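Local coordinates for superoxide dismutase [Cu-Zn] (Bacteroidetes bacterium GWA2_30_7, PDB 7B4O), which probably catalyses the dismutation of superoxide to oxygen and hydrogen peroxide, and here carries zinc in place of copper at its active site, at residues Val37-His51 against Leu90-Glu104. Sequence-based numbering, arbitrary orientation.
Sequences VADLNGLSPGKHGFH and LGNITADENGKAHLE. With ZN (zinc ion), chain G; ZN (zinc ion), chain E.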
ATOM      1  N   VAL A  37       2.295 -14.725  -6.350  1.00 12.98           N
ATOM      2  CA  VAL A  37       2.023 -15.717  -5.277  1.00 12.43           C
ATOM      3  C   VAL A  37       1.082 -15.068  -4.270  1.00 12.12           C
ATOM      4  O   VAL A  37       1.460 -14.057  -3.664  1.00 14.63           O
ATOM      5  CB  VAL A  37       3.304 -16.209  -4.584  1.00 12.95           C
ATOM      6  CG1 VAL A  37       2.960 -17.198  -3.473  1.00 13.89           C
ATOM      7  CG2 VAL A  37       4.263 -16.830  -5.572  1.00 13.21           C
ATOM      8  N   ALA A  38      -0.086 -15.663  -4.074  1.00 11.79           N
ATOM      9  CA  ALA A  38      -1.106 -15.154  -3.139  1.00 11.53           C
ATOM     10  C   ALA A  38      -1.391 -16.233  -2.107  1.00 11.30           C
ATOM     11  O   ALA A  38      -1.569 -17.405  -2.477  1.00 12.82           O
ATOM     12  CB  ALA A  38      -2.354 -14.752  -3.865  1.00 13.26           C
ATOM     13  N   ASP A  39      -1.430 -15.819  -0.842  1.00 12.76           N
ATOM     14  CA  ASP A  39      -1.805 -16.689   0.292  1.00 11.66           C
ATOM     15  C   ASP A  39      -2.805 -15.912   1.133  1.00 11.41           C
ATOM     16  O   ASP A  39      -2.378 -14.985   1.851  1.00 12.41           O
ATOM     17  CB  ASP A  39      -0.579 -17.120   1.080  1.00 12.63           C
ATOM     18  CG  ASP A  39       0.269 -18.073   0.271  1.00 14.60           C
ATOM     19  OD1 ASP A  39      -0.176 -19.225   0.077  1.00 17.00           O
ATOM     20  OD2 ASP A  39       1.319 -17.636  -0.201  1.00 17.58           O
ATOM     21  N   LEU A  40      -4.086 -16.255   0.999  1.00 11.39           N
ATOM     22  CA  LEU A  40      -5.191 -15.531   1.671  1.00 11.15           C
ATOM     23  C   LEU A  40      -5.945 -16.488   2.589  1.00 11.65           C
ATOM     24  O   LEU A  40      -5.875 -17.718   2.411  1.00 12.78           O
ATOM     25  CB  LEU A  40      -6.157 -14.960   0.627  1.00 11.78           C
ATOM     26  CG  LEU A  40      -5.537 -14.254  -0.577  1.00 14.45           C
ATOM     27  CD1 LEU A  40      -6.640 -13.676  -1.456  1.00 15.37           C
ATOM     28  CD2 LEU A  40      -4.541 -13.165  -0.185  1.00 16.23           C
ATOM     29  N   ASN A  41      -6.658 -15.911   3.544  1.00 13.08           N
ATOM     30  CA  ASN A  41      -7.532 -16.658   4.475  1.00 13.84           C
ATOM     31  C   ASN A  41      -8.841 -15.892   4.661  1.00 12.87           C
ATOM     32  O   ASN A  41      -8.917 -14.703   4.312  1.00 13.69           O
ATOM     33  CB  ASN A  41      -6.828 -16.873   5.813  1.00 15.27           C
ATOM     34  CG  ASN A  41      -5.578 -17.719   5.689  1.00 17.50           C
ATOM     35  OD1 ASN A  41      -5.660 -18.936   5.569  1.00 24.05           O
ATOM     36  ND2 ASN A  41      -4.420 -17.078   5.673  1.00 21.72           N
ATOM     37  N   GLY A  42      -9.841 -16.573   5.209  1.00 13.86           N
ATOM     38  CA  GLY A  42     -11.122 -15.952   5.586  1.00 14.12           C
ATOM     39  C   GLY A  42     -12.071 -15.805   4.411  1.00 14.04           C
ATOM     40  O   GLY A  42     -13.076 -15.092   4.569  1.00 16.19           O
ATOM     41  N   LEU A  43     -11.790 -16.462   3.281  1.00 13.17           N
ATOM     42  CA  LEU A  43     -12.653 -16.395   2.076  1.00 14.29           C
ATOM     43  C   LEU A  43     -13.750 -17.455   2.130  1.00 14.43           C
ATOM     44  O   LEU A  43     -13.502 -18.557   2.606  1.00 17.97           O
ATOM     45  CB  LEU A  43     -11.801 -16.597   0.823  1.00 15.73           C
ATOM     46  CG  LEU A  43     -11.049 -15.363   0.363  1.00 16.84           C
ATOM     47  CD1 LEU A  43      -9.930 -15.759  -0.566  1.00 18.89           C
ATOM     48  CD2 LEU A  43     -11.974 -14.355  -0.301  1.00 15.42           C
ATOM     49  N   SER A  44     -14.913 -17.138   1.572  1.00 15.76           N
ATOM     50  CA  SER A  44     -15.950 -18.163   1.314  1.00 17.47           C
ATOM     51  C   SER A  44     -15.353 -19.169   0.338  1.00 16.00           C
ATOM     52  O   SER A  44     -14.625 -18.799  -0.588  1.00 15.71           O
ATOM     53  CB  SER A  44     -17.245 -17.571   0.825  1.00 18.84           C
ATOM     54  OG  SER A  44     -17.072 -16.865  -0.387  1.00 20.33           O
ATOM     55  N   PRO A  45     -15.581 -20.482   0.524  1.00 16.79           N
ATOM     56  CA  PRO A  45     -15.057 -21.474  -0.409  1.00 16.35           C
ATOM     57  C   PRO A  45     -15.508 -21.175  -1.844  1.00 17.27           C
ATOM     58  O   PRO A  45     -16.634 -20.742  -2.038  1.00 18.57           O
ATOM     59  CB  PRO A  45     -15.640 -22.795   0.106  1.00 18.47           C
ATOM     60  CG  PRO A  45     -15.808 -22.540   1.575  1.00 19.37           C
ATOM     61  CD  PRO A  45     -16.278 -21.103   1.654  1.00 18.95           C
ATOM     62  N   GLY A  46     -14.611 -21.411  -2.797  1.00 16.93           N
ATOM     63  CA  GLY A  46     -14.874 -21.259  -4.239  1.00 16.86           C
ATOM     64  C   GLY A  46     -14.054 -20.140  -4.860  1.00 14.52           C
ATOM     65  O   GLY A  46     -13.039 -19.707  -4.258  1.00 14.18           O
ATOM     66  N   LYS A  47     -14.472 -19.689  -6.034  1.00 14.35           N
ATOM     67  CA  LYS A  47     -13.653 -18.794  -6.883  1.00 16.11           C
ATOM     68  C   LYS A  47     -13.997 -17.336  -6.587  1.00 14.02           C
ATOM     69  O   LYS A  47     -15.184 -16.987  -6.520  1.00 14.86           O
ATOM     70  CB  LYS A  47     -13.874 -19.130  -8.358  1.00 18.86           C
ATOM     71  CG  LYS A  47     -13.256 -20.445  -8.810  1.00 22.96           C
ATOM     72  CD  LYS A  47     -13.443 -20.675 -10.302  1.00 27.83           C
ATOM     73  CE  LYS A  47     -12.432 -21.602 -10.937  1.00 34.16           C
ATOM     74  NZ  LYS A  47     -12.689 -21.711 -12.389  1.00 37.42           N
ATOM     75  N   HIS A  48     -12.970 -16.508  -6.486  1.00 12.26           N
ATOM     76  CA  HIS A  48     -13.078 -15.064  -6.184  1.00 11.23           C
ATOM     77  C   HIS A  48     -12.278 -14.262  -7.201  1.00 11.61           C
ATOM     78  O   HIS A  48     -11.082 -14.544  -7.366  1.00 11.95           O
ATOM     79  CB  HIS A  48     -12.568 -14.789  -4.770  1.00 11.41           C
ATOM     80  CG  HIS A  48     -13.402 -15.421  -3.716  1.00 11.68           C
ATOM     81  ND1 HIS A  48     -14.412 -14.741  -3.108  1.00 12.46           N
ATOM     82  CD2 HIS A  48     -13.381 -16.652  -3.178  1.00 12.65           C
ATOM     83  CE1 HIS A  48     -14.992 -15.520  -2.211  1.00 13.51           C
ATOM     84  NE2 HIS A  48     -14.369 -16.699  -2.224  1.00 13.48           N
ATOM     85  N   GLY A  49     -12.924 -13.282  -7.832  1.00 11.63           N
ATOM     86  CA  GLY A  49     -12.219 -12.293  -8.654  1.00 11.52           C
ATOM     87  C   GLY A  49     -11.021 -11.726  -7.924  1.00 11.26           C
ATOM     88  O   GLY A  49     -11.113 -11.397  -6.733  1.00 11.99           O
ATOM     89  N   PHE A  50      -9.921 -11.587  -8.652  1.00 11.57           N
ATOM     90  CA  PHE A  50      -8.587 -11.263  -8.096  1.00 11.90           C
ATOM     91  C   PHE A  50      -7.956 -10.250  -9.046  1.00 11.11           C
ATOM     92  O   PHE A  50      -7.501 -10.655 -10.133  1.00 12.69           O
ATOM     93  CB  PHE A  50      -7.788 -12.565  -7.968  1.00 12.79           C
ATOM     94  CG  PHE A  50      -6.443 -12.447  -7.311  1.00 13.73           C
ATOM     95  CD1 PHE A  50      -6.322 -12.308  -5.936  1.00 15.51           C
ATOM     96  CD2 PHE A  50      -5.287 -12.540  -8.069  1.00 14.76           C
ATOM     97  CE1 PHE A  50      -5.065 -12.224  -5.341  1.00 16.30           C
ATOM     98  CE2 PHE A  50      -4.035 -12.470  -7.482  1.00 17.30           C
ATOM     99  CZ  PHE A  50      -3.928 -12.310  -6.119  1.00 16.92           C
ATOM    100  N   HIS A  51      -7.982  -8.970  -8.695  1.00 10.87           N
ATOM    101  CA  HIS A  51      -7.681  -7.885  -9.658  1.00 11.18           C
ATOM    102  C   HIS A  51      -6.759  -6.829  -9.082  1.00 10.83           C
ATOM    103  O   HIS A  51      -6.823  -6.537  -7.874  1.00 12.20           O
ATOM    104  CB  HIS A  51      -8.955  -7.165 -10.083  1.00 12.10           C
ATOM    105  CG  HIS A  51     -10.007  -8.040 -10.652  1.00 12.60           C
ATOM    106  ND1 HIS A  51     -11.337  -7.783 -10.412  1.00 13.92           N
ATOM    107  CD2 HIS A  51      -9.940  -9.149 -11.420  1.00 13.33           C
ATOM    108  CE1 HIS A  51     -12.065  -8.684 -11.047  1.00 15.17           C
ATOM    109  NE2 HIS A  51     -11.222  -9.550 -11.660  1.00 14.13           N
ATOM    110  N   LEU A  90      -6.057 -10.423 -13.158  1.00 12.02           N
ATOM    111  CA  LEU A  90      -5.289 -11.578 -12.639  1.00 11.70           C
ATOM    112  C   LEU A  90      -6.232 -12.765 -12.377  1.00 12.61           C
ATOM    113  O   LEU A  90      -5.779 -13.723 -11.761  1.00 14.28           O
ATOM    114  CB  LEU A  90      -4.528 -11.182 -11.368  1.00 13.22           C
ATOM    115  CG  LEU A  90      -3.734  -9.877 -11.416  1.00 14.91           C
ATOM    116  CD1 LEU A  90      -2.817  -9.784 -10.209  1.00 15.58           C
ATOM    117  CD2 LEU A  90      -2.910  -9.714 -12.690  1.00 15.90           C
ATOM    118  N   GLY A  91      -7.458 -12.732 -12.911  1.00 12.92           N
ATOM    119  CA  GLY A  91      -8.373 -13.885 -12.949  1.00 12.99           C
ATOM    120  C   GLY A  91      -9.057 -14.134 -11.614  1.00 13.06           C
ATOM    121  O   GLY A  91      -9.646 -13.189 -11.057  1.00 13.74           O
ATOM    122  N   ASN A  92      -9.000 -15.376 -11.145  1.00 12.73           N
ATOM    123  CA  ASN A  92      -9.686 -15.815  -9.908  1.00 12.13           C
ATOM    124  C   ASN A  92      -8.674 -16.463  -8.974  1.00 12.71           C
ATOM    125  O   ASN A  92      -7.716 -17.112  -9.448  1.00 14.36           O
ATOM    126  CB  ASN A  92     -10.826 -16.790 -10.182  1.00 12.97           C
ATOM    127  CG  ASN A  92     -11.982 -16.098 -10.865  1.00 12.36           C
ATOM    128  OD1 ASN A  92     -12.686 -15.315 -10.235  1.00 13.03           O
ATOM    129  ND2 ASN A  92     -12.160 -16.349 -12.149  1.00 14.63           N
ATOM    130  N   ILE A  93      -8.948 -16.340  -7.684  1.00 12.86           N
ATOM    131  CA  ILE A  93      -8.276 -17.160  -6.651  1.00 12.19           C
ATOM    132  C   ILE A  93      -9.339 -18.083  -6.046  1.00 12.30           C
ATOM    133  O   ILE A  93     -10.480 -17.644  -5.850  1.00 15.05           O
ATOM    134  CB  ILE A  93      -7.554 -16.278  -5.620  1.00 12.48           C
ATOM    135  CG1 ILE A  93      -6.691 -17.145  -4.704  1.00 13.41           C
ATOM    136  CG2 ILE A  93      -8.515 -15.387  -4.856  1.00 11.80           C
ATOM    137  CD1 ILE A  93      -5.716 -16.375  -3.853  1.00 15.06           C
ATOM    138  N   THR A  94      -8.964 -19.329  -5.803  1.00 13.05           N
ATOM    139  CA  THR A  94      -9.876 -20.368  -5.285  1.00 13.96           C
ATOM    140  C   THR A  94      -9.579 -20.584  -3.802  1.00 13.47           C
ATOM    141  O   THR A  94      -8.428 -20.891  -3.459  1.00 14.36           O
ATOM    142  CB  THR A  94      -9.772 -21.668  -6.084  1.00 17.08           C
ATOM    143  OG1 THR A  94     -10.092 -21.362  -7.440  1.00 19.19           O
ATOM    144  CG2 THR A  94     -10.706 -22.741  -5.568  1.00 18.18           C
ATOM    145  N   ALA A  95     -10.609 -20.440  -2.972  1.00 13.89           N
ATOM    146  CA  ALA A  95     -10.551 -20.760  -1.531  1.00 14.54           C
ATOM    147  C   ALA A  95     -11.043 -22.194  -1.312  1.00 13.90           C
ATOM    148  O   ALA A  95     -12.053 -22.583  -1.910  1.00 16.97           O
ATOM    149  CB  ALA A  95     -11.352 -19.754  -0.740  1.00 15.24           C
ATOM    150  N   ASP A  96     -10.336 -22.934  -0.449  1.00 14.65           N
ATOM    151  CA  ASP A  96     -10.702 -24.315  -0.049  1.00 16.87           C
ATOM    152  C   ASP A  96     -11.832 -24.272   0.992  1.00 17.48           C
ATOM    153  O   ASP A  96     -12.341 -23.171   1.317  1.00 16.74           O
ATOM    154  CB  ASP A  96      -9.474 -25.093   0.427  1.00 18.28           C
ATOM    155  CG  ASP A  96      -8.844 -24.621   1.727  1.00 18.78           C
ATOM    156  OD1 ASP A  96      -9.519 -23.905   2.485  1.00 16.23           O
ATOM    157  OD2 ASP A  96      -7.674 -24.993   1.969  1.00 21.63           O
ATOM    158  N   GLU A  97     -12.210 -25.437   1.504  1.00 19.23           N
ATOM    159  CA  GLU A  97     -13.379 -25.571   2.416  1.00 20.89           C
ATOM    160  C   GLU A  97     -13.124 -24.823   3.736  1.00 20.27           C
ATOM    161  O   GLU A  97     -14.106 -24.530   4.437  1.00 22.84           O
ATOM    162  CB  GLU A  97     -13.730 -27.042   2.609  1.00 25.69           C
ATOM    163  CG  GLU A  97     -12.731 -27.825   3.430  1.00 30.88           C
ATOM    164  CD  GLU A  97     -13.150 -29.269   3.689  1.00 35.34           C
ATOM    165  OE1 GLU A  97     -14.189 -29.492   4.375  1.00 34.25           O
ATOM    166  OE2 GLU A  97     -12.449 -30.179   3.195  1.00 50.40           O
ATOM    167  N   ASN A  98     -11.871 -24.511   4.053  1.00 18.17           N
ATOM    168  CA  ASN A  98     -11.467 -23.806   5.302  1.00 18.73           C
ATOM    169  C   ASN A  98     -11.288 -22.302   5.056  1.00 16.82           C
ATOM    170  O   ASN A  98     -10.969 -21.588   6.019  1.00 20.09           O
ATOM    171  CB  ASN A  98     -10.190 -24.405   5.892  1.00 19.62           C
ATOM    172  CG  ASN A  98     -10.236 -25.912   6.031  1.00 19.55           C
ATOM    173  OD1 ASN A  98      -9.305 -26.621   5.643  1.00 27.99           O
ATOM    174  ND2 ASN A  98     -11.317 -26.409   6.592  1.00 20.51           N
ATOM    175  N   GLY A  99     -11.508 -21.826   3.824  1.00 15.91           N
ATOM    176  CA  GLY A  99     -11.378 -20.401   3.472  1.00 14.48           C
ATOM    177  C   GLY A  99      -9.948 -20.007   3.131  1.00 13.87           C
ATOM    178  O   GLY A  99      -9.702 -18.808   2.957  1.00 15.04           O
ATOM    179  N   LYS A 100      -9.038 -20.979   3.048  1.00 13.37           N
ATOM    180  CA  LYS A 100      -7.622 -20.737   2.684  1.00 13.55           C
ATOM    181  C   LYS A 100      -7.505 -20.750   1.157  1.00 12.83           C
ATOM    182  O   LYS A 100      -8.041 -21.660   0.516  1.00 14.46           O
ATOM    183  CB  LYS A 100      -6.697 -21.792   3.287  1.00 15.77           C
ATOM    184  CG  LYS A 100      -5.216 -21.607   2.990  1.00 19.68           C
ATOM    185  CD  LYS A 100      -4.351 -22.605   3.737  1.00 25.68           C
ATOM    186  CE  LYS A 100      -4.130 -22.232   5.190  1.00 31.79           C
ATOM    187  NZ  LYS A 100      -3.228 -21.061   5.341  1.00 38.12           N
ATOM    188  N   ALA A 101      -6.793 -19.775   0.621  1.00 12.90           N
ATOM    189  CA  ALA A 101      -6.656 -19.587  -0.833  1.00 13.35           C
ATOM    190  C   ALA A 101      -5.183 -19.390  -1.170  1.00 13.71           C
ATOM    191  O   ALA A 101      -4.544 -18.488  -0.607  1.00 14.97           O
ATOM    192  CB  ALA A 101      -7.504 -18.425  -1.286  1.00 14.62           C
ATOM    193  N   HIS A 102      -4.693 -20.214  -2.089  1.00 13.60           N
ATOM    194  CA  HIS A 102      -3.326 -20.139  -2.641  1.00 13.71           C
ATOM    195  C   HIS A 102      -3.435 -19.970  -4.152  1.00 13.18           C
ATOM    196  O   HIS A 102      -4.209 -20.710  -4.795  1.00 13.84           O
ATOM    197  CB  HIS A 102      -2.515 -21.368  -2.236  1.00 14.50           C
ATOM    198  CG  HIS A 102      -1.150 -21.411  -2.821  1.00 14.71           C
ATOM    199  ND1 HIS A 102      -0.105 -20.611  -2.372  1.00 14.47           N
ATOM    200  CD2 HIS A 102      -0.642 -22.169  -3.811  1.00 15.83           C
ATOM    201  CE1 HIS A 102       0.978 -20.890  -3.075  1.00 15.23           C
ATOM    202  NE2 HIS A 102       0.672 -21.841  -3.947  1.00 16.65           N
ATOM    203  N   LEU A 103      -2.658 -19.052  -4.695  1.00 13.20           N
ATOM    204  CA  LEU A 103      -2.539 -18.890  -6.164  1.00 13.62           C
ATOM    205  C   LEU A 103      -1.080 -18.620  -6.496  1.00 13.03           C
ATOM    206  O   LEU A 103      -0.433 -17.855  -5.773  1.00 13.74           O
ATOM    207  CB  LEU A 103      -3.432 -17.739  -6.634  1.00 14.56           C
ATOM    208  CG  LEU A 103      -3.314 -17.368  -8.113  1.00 17.16           C
ATOM    209  CD1 LEU A 103      -3.728 -18.527  -9.007  1.00 19.36           C
ATOM    210  CD2 LEU A 103      -4.125 -16.129  -8.422  1.00 18.22           C
ATOM    211  N   GLU A 104      -0.595 -19.280  -7.541  1.00 13.61           N
ATOM    212  CA  GLU A 104       0.745 -19.048  -8.117  1.00 14.43           C
ATOM    213  C   GLU A 104       0.608 -19.117  -9.632  1.00 13.99           C
ATOM    214  O   GLU A 104       0.103 -20.119 -10.134  1.00 16.23           O
ATOM    215  CB  GLU A 104       1.685 -20.122  -7.578  1.00 20.60           C
ATOM    216  CG  GLU A 104       3.134 -19.937  -7.883  1.00 24.38           C
ATOM    217  CD  GLU A 104       3.935 -21.067  -7.254  1.00 31.97           C
ATOM    218  OE1 GLU A 104       4.937 -21.439  -7.877  1.00 38.42           O
ATOM    219  OE2 GLU A 104       3.527 -21.596  -6.155  1.00 25.74           O
TER
HETATM  220 ZN    ZN G 203       1.995 -22.812  -5.096  0.50 24.74          ZN
HETATM  221 ZN    ZN E 201     -12.117  -6.037  -9.539  1.00 17.14          ZN
HETATM  222  O   HOH W   1      -3.144 -18.747   2.995  1.00 21.82           O
HETATM  223  O   HOH W   2      -9.704 -19.206   6.390  1.00 22.95           O
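Phe50, Ile93 and Leu103 meet in the interior between two pairs of antiparallel strands. With CG turned away from its backbone N (chi1 -175°), Phe50 sends its ring across the gap, and Leu103 comes from the opposite direction to put CD2 3.8 Å from Phe50 CE2. Ile93 and Leu90 pass the same ring at a slant, Leu90 CB lying 3.6 Å from Phe50 CD2. Ile93 also reaches over to the other pair of strands: with CG1 anti to the backbone N and the branch extended beyond it, Ile93 CD1 lies 3.7 Å from both Ala38 CB and Leu40 CD1. Nearer the loops, Leu43 continues this core, with CB against Ala95 and CD1 against Ala101, while its CD2 sits over the centre of one face of the His48 ring. That ring is further fixed by His48 NE2, which donates in the ring plane to Ser44 O at 2.7 Å, and by ND1, hydrogen-bonded to His126 O.

Backbone hydrogen bonds join 37-41 to 101-104 and 46-51 to 90-95. On the outward side of the first pair, Asp39 and His102 lie side by side. His102 ND1 donates to Asp39 OD1 at 2.8 Å, on its syn side but 32° out of the carboxylate plane, with the ring and carboxylate planes 28° apart. This bond should steady the imidazole of His102, whose NE2 binds a surface zinc ion at 2.0 Å; Glu104 OE2 binds the same ion. His51 belongs to a different metal site: ND1 holds a zinc ion with His53 and His126, while NE2 is hydrogen-bonded to Asp130.

Loops 42-45 and 96-100, joined by the Leu43 N to Gly99 O hydrogen bond, carry the chain across one end of the barrel between the two strand pairs, as in the Greek-key beta-barrel of copper-zinc superoxide dismutases.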